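Long-range contacts in DUF4875 domain-containing protein (Desulfovibrio piger, PDB 4LG3), which is of unknown function and belongs to the DUF4875 family, grouped with CamS-like proteins: residues A[11-16]-A[30-35]; A[91-96]-A[117-122]. All coordinates share one frame; numbering follows the deposited sequence.

Interaction 1: A[11-16]-A[30-35]; sequences APTKES and RIVLVE
T13 and K14 both face R30 across an antiparallel beta hairpin, which makes a classic beta bulge between strands 10-18 and 26-36. The backbone O of R30 takes the main bond of the bulge. T13 N reaches R30 O at 2.8 Å in a nearly straight bond, and K14 N adds a weak, longer one. R30 N answers to K14 O at 2.9 Å. Before the bulge the pairing is regular. A11 and V32 form a hydrogen-bonded pair, with A11 N to V32 O and V32 N to A11 O both 3.0 Å. P12 and I31 follow as a non-hydrogen-bonded pair.

With CG2 anti to the carbonyl carbon, T13 sets that methyl 3.8 Å from both CG1 and CG2 of V32; the two side chains cross at about a right angle. K14 and R30 lie alongside each other from CB (4.0 Å apart) to CD; beyond that their charged ends separate. The guanidinium group of R30 turns away to a salt bridge with D81. On the other face, I31 packs on A63 and T59 of helix 53-71, and P12 leans on its Y67. Back on the A11, V32 and K14 face, V34 CG1 lies 3.8 Å from A11 CB.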
ATOM      1  N   ALA A  11     -10.280   1.808  -2.426  1.00 38.41           N
ATOM      2  CA  ALA A  11     -10.640   1.512  -3.807  1.00 36.64           C
ATOM      3  C   ALA A  11      -9.504   0.701  -4.418  1.00 40.22           C
ATOM      4  O   ALA A  11      -8.336   1.010  -4.176  1.00 38.24           O
ATOM      5  CB  ALA A  11     -10.876   2.787  -4.586  1.00 37.69           C
ATOM      6  N   PRO A  12      -9.799  -0.379  -5.158  1.00 39.22           N
ATOM      7  CA  PRO A  12      -8.693  -1.121  -5.805  1.00 38.84           C
ATOM      8  C   PRO A  12      -8.072  -0.312  -6.963  1.00 41.88           C
ATOM      9  O   PRO A  12      -8.771   0.485  -7.604  1.00 39.93           O
ATOM     10  CB  PRO A  12      -9.388  -2.383  -6.333  1.00 40.43           C
ATOM     11  CG  PRO A  12     -10.810  -1.943  -6.607  1.00 44.32           C
ATOM     12  CD  PRO A  12     -11.130  -0.901  -5.559  1.00 39.60           C
ATOM     13  N   THR A  13      -6.774  -0.528  -7.231  1.00 38.55           N
ATOM     14  CA  THR A  13      -6.066   0.113  -8.348  1.00 39.23           C
ATOM     15  C   THR A  13      -5.567  -0.960  -9.301  1.00 43.13           C
ATOM     16  O   THR A  13      -5.158  -0.660 -10.429  1.00 44.27           O
ATOM     17  CB  THR A  13      -4.875   0.982  -7.858  1.00 41.10           C
ATOM     18  OG1 THR A  13      -3.969   0.158  -7.144  1.00 42.80           O
ATOM     19  CG2 THR A  13      -5.303   2.160  -7.007  1.00 37.52           C
ATOM     20  N   LYS A  14      -5.542  -2.205  -8.811  1.00 38.07           N
ATOM     21  CA  LYS A  14      -5.049  -3.360  -9.543  1.00 39.11           C
ATOM     22  C   LYS A  14      -5.586  -4.638  -8.918  1.00 41.91           C
ATOM     23  O   LYS A  14      -5.573  -4.772  -7.699  1.00 40.38           O
ATOM     24  CB  LYS A  14      -3.493  -3.382  -9.558  1.00 40.57           C
ATOM     25  CG  LYS A  14      -2.913  -4.352 -10.565  1.00 40.17           C
ATOM     26  CD  LYS A  14      -1.414  -4.325 -10.548  1.00 44.75           C
ATOM     27  CE  LYS A  14      -0.841  -5.262 -11.575  1.00 44.71           C
ATOM     28  NZ  LYS A  14       0.596  -4.960 -11.780  1.00 73.09           N
ATOM     29  N   GLU A  15      -6.006  -5.586  -9.777  1.00 38.37           N
ATOM     30  CA  GLU A  15      -6.561  -6.899  -9.415  1.00 36.88           C
ATOM     31  C   GLU A  15      -6.114  -7.931 -10.422  1.00 43.05           C
ATOM     32  O   GLU A  15      -6.249  -7.704 -11.630  1.00 39.99           O
ATOM     33  CB  GLU A  15      -8.095  -6.855  -9.410  1.00 37.40           C
ATOM     34  CG  GLU A  15      -8.730  -6.111  -8.254  1.00 37.09           C
ATOM     35  CD  GLU A  15     -10.247  -6.122  -8.306  1.00 46.53           C
ATOM     36  OE1 GLU A  15     -10.817  -6.989  -9.003  1.00 44.81           O
ATOM     37  OE2 GLU A  15     -10.869  -5.263  -7.644  1.00 39.90           O
ATOM     38  N   SER A  16      -5.571  -9.059  -9.962  1.00 42.95           N
ATOM     39  CA  SER A  16      -5.172 -10.103 -10.921  1.00 44.36           C
ATOM     40  C   SER A  16      -5.143 -11.477 -10.284  1.00 47.40           C
ATOM     41  O   SER A  16      -4.657 -11.628  -9.166  1.00 46.18           O
ATOM     42  CB  SER A  16      -3.816  -9.803 -11.578  1.00 46.23           C
ATOM     43  OG  SER A  16      -2.828  -9.430 -10.639  1.00 50.94           O
ATOM     44  N   ARG A  30      -4.137  -4.585  -5.220  1.00 35.16           N
ATOM     45  CA  ARG A  30      -3.532  -3.333  -4.736  1.00 33.38           C
ATOM     46  C   ARG A  30      -4.660  -2.374  -4.481  1.00 38.59           C
ATOM     47  O   ARG A  30      -5.529  -2.196  -5.342  1.00 39.22           O
ATOM     48  CB  ARG A  30      -2.531  -2.746  -5.721  1.00 31.26           C
ATOM     49  CG  ARG A  30      -1.388  -3.679  -6.095  1.00 32.77           C
ATOM     50  CD  ARG A  30      -0.255  -2.874  -6.698  1.00 42.19           C
ATOM     51  NE  ARG A  30       0.566  -2.236  -5.660  1.00 46.35           N
ATOM     52  CZ  ARG A  30       1.735  -2.704  -5.234  1.00 51.17           C
ATOM     53  NH1 ARG A  30       2.255  -3.798  -5.772  1.00 36.42           N
ATOM     54  NH2 ARG A  30       2.412  -2.058  -4.297  1.00 38.62           N
ATOM     55  N   ILE A  31      -4.686  -1.782  -3.285  1.00 35.01           N
ATOM     56  CA  ILE A  31      -5.736  -0.848  -2.907  1.00 34.17           C
ATOM     57  C   ILE A  31      -5.102   0.467  -2.484  1.00 39.79           C
ATOM     58  O   ILE A  31      -3.897   0.522  -2.214  1.00 40.95           O
ATOM     59  CB  ILE A  31      -6.692  -1.443  -1.809  1.00 36.37           C
ATOM     60  CG1 ILE A  31      -5.965  -1.766  -0.498  1.00 34.53           C
ATOM     61  CG2 ILE A  31      -7.517  -2.654  -2.357  1.00 37.58           C
ATOM     62  CD1 ILE A  31      -6.880  -1.912   0.750  1.00 41.18           C
ATOM     63  N   VAL A  32      -5.915   1.535  -2.446  1.00 35.54           N
ATOM     64  CA  VAL A  32      -5.522   2.866  -1.956  1.00 34.92           C
ATOM     65  C   VAL A  32      -6.643   3.384  -1.049  1.00 41.11           C
ATOM     66  O   VAL A  32      -7.810   3.006  -1.238  1.00 40.05           O
ATOM     67  CB  VAL A  32      -5.172   3.929  -3.058  1.00 37.41           C
ATOM     68  CG1 VAL A  32      -3.898   3.579  -3.815  1.00 36.74           C
ATOM     69  CG2 VAL A  32      -6.345   4.182  -4.014  1.00 36.96           C
ATOM     70  N   LEU A  33      -6.294   4.304  -0.123  1.00 39.33           N
ATOM     71  CA  LEU A  33      -7.260   4.972   0.727  1.00 40.02           C
ATOM     72  C   LEU A  33      -7.934   6.073  -0.053  1.00 45.07           C
ATOM     73  O   LEU A  33      -7.255   6.824  -0.767  1.00 46.13           O
ATOM     74  CB  LEU A  33      -6.617   5.554   1.986  1.00 40.46           C
ATOM     75  CG  LEU A  33      -5.992   4.590   2.970  1.00 43.93           C
ATOM     76  CD1 LEU A  33      -5.446   5.352   4.153  1.00 44.71           C
ATOM     77  CD2 LEU A  33      -6.977   3.475   3.399  1.00 42.06           C
ATOM     78  N   VAL A  34      -9.259   6.183   0.085  1.00 40.12           N
ATOM     79  CA  VAL A  34     -10.028   7.222  -0.605  1.00 39.87           C
ATOM     80  C   VAL A  34     -10.874   8.034   0.370  1.00 45.15           C
ATOM     81  O   VAL A  34     -11.104   7.634   1.517  1.00 44.28           O
ATOM     82  CB  VAL A  34     -10.916   6.671  -1.756  1.00 42.51           C
ATOM     83  CG1 VAL A  34     -10.061   6.014  -2.840  1.00 41.55           C
ATOM     84  CG2 VAL A  34     -11.996   5.720  -1.235  1.00 41.36           C
ATOM     85  N   GLU A  35     -11.344   9.187  -0.107  1.00 44.28           N
ATOM     86  CA  GLU A  35     -12.286  10.030   0.643  1.00 45.66           C
ATOM     87  C   GLU A  35     -13.203  10.738  -0.327  1.00 49.53           C
ATOM     88  O   GLU A  35     -12.885  10.810  -1.507  1.00 46.78           O
ATOM     89  CB  GLU A  35     -11.551  11.035   1.556  1.00 47.40           C
ATOM     90  CG  GLU A  35     -10.773  12.106   0.816  1.00 54.95           C
ATOM     91  CD  GLU A  35     -10.004  13.042   1.719  1.00 75.13           C
ATOM     92  OE1 GLU A  35     -10.583  13.519   2.720  1.00 78.78           O
ATOM     93  OE2 GLU A  35      -8.818  13.304   1.423  1.00 73.61           O
TER

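Interaction 2: A[91-96]-A[117-122]; sequences TVLATA and QATPRG
T95 holds OG1 between its backbone N and carbonyl carbon (chi1 65°), and Q117 sets CG anti to its carbonyl carbon with an extended chain beyond. The two side chains thus run side by side on one face of the antiparallel pair of strands 92-98 and 113-118. Q117 NE2 donates to T95 OG1 at 3.0 Å, with the hydroxyl in the amide plane. T95 OG1 also bonds to T115 O, so two partners fix this hydroxyl. In the backbone, T95 N bonds to Q117 O at 2.9 Å, and Q117 N returns a nearly straight bond to T95 O.

A94 and A118 form the next, non-hydrogen-bonded pair, their CB atoms 4.2 Å apart. Beyond it the strand 113-118 ends, but T119 N still reaches L93 O at 2.8 Å. The hydroxyl of T119 lies between two carbonyl oxygens, L93 O at 3.2 Å and R121 O at 2.8 Å. The L93 side chain crosses T119 obliquely, with CD2 3.8 Å from T119 OG1.

L93 and A94 both face L80, a classic beta bulge toward strand 75-81. Helix 53-71 covers the alanine face: V60 packs on A94, and K53 on A118. A118 bonds through its backbone to E175 of strand 175-176.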
ATOM      1  N   THR A  91       4.382   4.230  -1.893  1.00 40.34           N
ATOM      2  CA  THR A  91       4.975   3.225  -1.003  1.00 38.50           C
ATOM      3  C   THR A  91       3.878   2.393  -0.360  1.00 38.63           C
ATOM      4  O   THR A  91       2.725   2.764  -0.394  1.00 36.06           O
ATOM      5  CB  THR A  91       5.891   3.857   0.082  1.00 42.91           C
ATOM      6  OG1 THR A  91       5.148   4.773   0.889  1.00 40.55           O
ATOM      7  CG2 THR A  91       7.149   4.490  -0.481  1.00 37.90           C
ATOM      8  N   VAL A  92       4.262   1.287   0.253  1.00 37.23           N
ATOM      9  CA  VAL A  92       3.406   0.337   0.957  1.00 36.61           C
ATOM     10  C   VAL A  92       3.100   0.862   2.347  1.00 40.97           C
ATOM     11  O   VAL A  92       4.021   1.127   3.117  1.00 41.50           O
ATOM     12  CB  VAL A  92       4.087  -1.066   1.034  1.00 38.50           C
ATOM     13  CG1 VAL A  92       3.249  -2.063   1.822  1.00 37.16           C
ATOM     14  CG2 VAL A  92       4.377  -1.589  -0.354  1.00 37.00           C
ATOM     15  N   LEU A  93       1.804   0.968   2.662  1.00 37.52           N
ATOM     16  CA  LEU A  93       1.301   1.346   3.977  1.00 36.96           C
ATOM     17  C   LEU A  93       0.899   0.101   4.803  1.00 41.83           C
ATOM     18  O   LEU A  93       0.974   0.130   6.025  1.00 43.58           O
ATOM     19  CB  LEU A  93       0.101   2.294   3.851  1.00 35.64           C
ATOM     20  CG  LEU A  93       0.342   3.690   3.281  1.00 38.58           C
ATOM     21  CD1 LEU A  93      -0.900   4.539   3.434  1.00 37.01           C
ATOM     22  CD2 LEU A  93       1.576   4.387   3.933  1.00 40.55           C
ATOM     23  N   ALA A  94       0.482  -0.989   4.138  1.00 36.63           N
ATOM     24  CA  ALA A  94       0.030  -2.205   4.806  1.00 36.51           C
ATOM     25  C   ALA A  94      -0.094  -3.339   3.828  1.00 39.55           C
ATOM     26  O   ALA A  94      -0.366  -3.103   2.647  1.00 39.07           O
ATOM     27  CB  ALA A  94      -1.343  -1.963   5.478  1.00 38.02           C
ATOM     28  N   THR A  95       0.030  -4.582   4.334  1.00 36.57           N
ATOM     29  CA  THR A  95      -0.120  -5.831   3.576  1.00 36.41           C
ATOM     30  C   THR A  95      -0.776  -6.901   4.429  1.00 42.92           C
ATOM     31  O   THR A  95      -0.606  -6.907   5.650  1.00 42.81           O
ATOM     32  CB  THR A  95       1.242  -6.403   3.049  1.00 41.55           C
ATOM     33  OG1 THR A  95       2.073  -6.790   4.146  1.00 42.92           O
ATOM     34  CG2 THR A  95       1.980  -5.486   2.123  1.00 35.95           C
ATOM     35  N   ALA A  96      -1.430  -7.875   3.763  1.00 40.55           N
ATOM     36  CA  ALA A  96      -2.047  -9.041   4.388  1.00 40.61           C
ATOM     37  C   ALA A  96      -2.363 -10.099   3.348  1.00 43.48           C
ATOM     38  O   ALA A  96      -2.884  -9.786   2.272  1.00 41.55           O
ATOM     39  CB  ALA A  96      -3.325  -8.646   5.142  1.00 41.41           C
ATOM     40  N   GLN A 117       1.677  -6.688   7.639  1.00 38.47           N
ATOM     41  CA  GLN A 117       2.492  -5.486   7.790  1.00 39.23           C
ATOM     42  C   GLN A 117       1.648  -4.260   7.784  1.00 43.03           C
ATOM     43  O   GLN A 117       0.613  -4.239   7.138  1.00 44.16           O
ATOM     44  CB  GLN A 117       3.568  -5.340   6.693  1.00 39.62           C
ATOM     45  CG  GLN A 117       4.567  -6.466   6.609  1.00 36.52           C
ATOM     46  CD  GLN A 117       5.506  -6.223   5.462  1.00 62.01           C
ATOM     47  OE1 GLN A 117       6.676  -5.881   5.656  1.00 53.47           O
ATOM     48  NE2 GLN A 117       5.015  -6.392   4.230  1.00 54.65           N
ATOM     49  N   ALA A 118       2.069  -3.246   8.521  1.00 40.25           N
ATOM     50  CA  ALA A 118       1.418  -1.942   8.557  1.00 41.16           C
ATOM     51  C   ALA A 118       2.416  -0.912   9.045  1.00 48.46           C
ATOM     52  O   ALA A 118       3.241  -1.217   9.910  1.00 50.80           O
ATOM     53  CB  ALA A 118       0.172  -1.963   9.439  1.00 42.49           C
ATOM     54  N   THR A 119       2.390   0.280   8.445  1.00 44.95           N
ATOM     55  CA  THR A 119       3.263   1.385   8.849  1.00 45.46           C
ATOM     56  C   THR A 119       2.695   1.963  10.170  1.00 51.75           C
ATOM     57  O   THR A 119       1.484   1.855  10.402  1.00 50.80           O
ATOM     58  CB  THR A 119       3.353   2.444   7.731  1.00 46.03           C
ATOM     59  OG1 THR A 119       2.043   2.805   7.317  1.00 44.10           O
ATOM     60  CG2 THR A 119       4.168   2.000   6.543  1.00 43.43           C
ATOM     61  N   PRO A 120       3.499   2.621  11.035  1.00 50.64           N
ATOM     62  CA  PRO A 120       2.915   3.160  12.295  1.00 51.36           C
ATOM     63  C   PRO A 120       1.848   4.243  12.079  1.00 55.26           C
ATOM     64  O   PRO A 120       1.086   4.526  12.993  1.00 57.46           O
ATOM     65  CB  PRO A 120       4.123   3.708  13.060  1.00 54.51           C
ATOM     66  CG  PRO A 120       5.234   3.807  12.063  1.00 58.06           C
ATOM     67  CD  PRO A 120       4.965   2.820  10.972  1.00 51.87           C
ATOM     68  N   ARG A 121       1.783   4.826  10.870  1.00 51.48           N
ATOM     69  CA  ARG A 121       0.840   5.884  10.435  1.00 50.80           C
ATOM     70  C   ARG A 121       0.810   5.991   8.921  1.00 53.51           C
ATOM     71  O   ARG A 121       1.702   5.451   8.257  1.00 53.98           O
ATOM     72  CB  ARG A 121       1.259   7.251  11.014  1.00 50.90           C
ATOM     73  CG  ARG A 121       2.673   7.700  10.610  1.00 57.28           C
ATOM     74  CD  ARG A 121       2.868   9.192  10.790  1.00 58.89           C
ATOM     75  NE  ARG A 121       4.218   9.638  10.435  1.00 58.17           N
ATOM     76  CZ  ARG A 121       4.555  10.192   9.273  1.00 62.17           C
ATOM     77  NH1 ARG A 121       3.646  10.371   8.324  1.00 44.82           N
ATOM     78  NH2 ARG A 121       5.799  10.585   9.058  1.00 50.06           N
ATOM     79  N   GLY A 122      -0.155   6.745   8.394  1.00 48.32           N
ATOM     80  CA  GLY A 122      -0.210   7.075   6.973  1.00 46.33           C
ATOM     81  C   GLY A 122       0.667   8.284   6.688  1.00 49.51           C
ATOM     82  O   GLY A 122       1.444   8.699   7.550  1.00 52.07           O
TER

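Overall arrangement
From the N terminus, strand 10-18 runs out and strand 26-36 comes back, so interaction 1 closes a hairpin. The chain then passes through strand 42-44 and helix 53-71 to strand 75-81, which lies parallel to 26-36. Strand 92-98 pairs antiparallel with 75-81. Interaction 2 closes the next loop, between 92-98 and 113-118. The two contacts are in series and neither nest nor cross. Their centres are 14 Å apart, and their nearest atoms, about 4 Å apart, do not touch. Both belong to one mixed sheet. Strand 75-81 lies between 26-36 and 92-98 and so joins the two contacts. Helix 53-71 packs against residues of both.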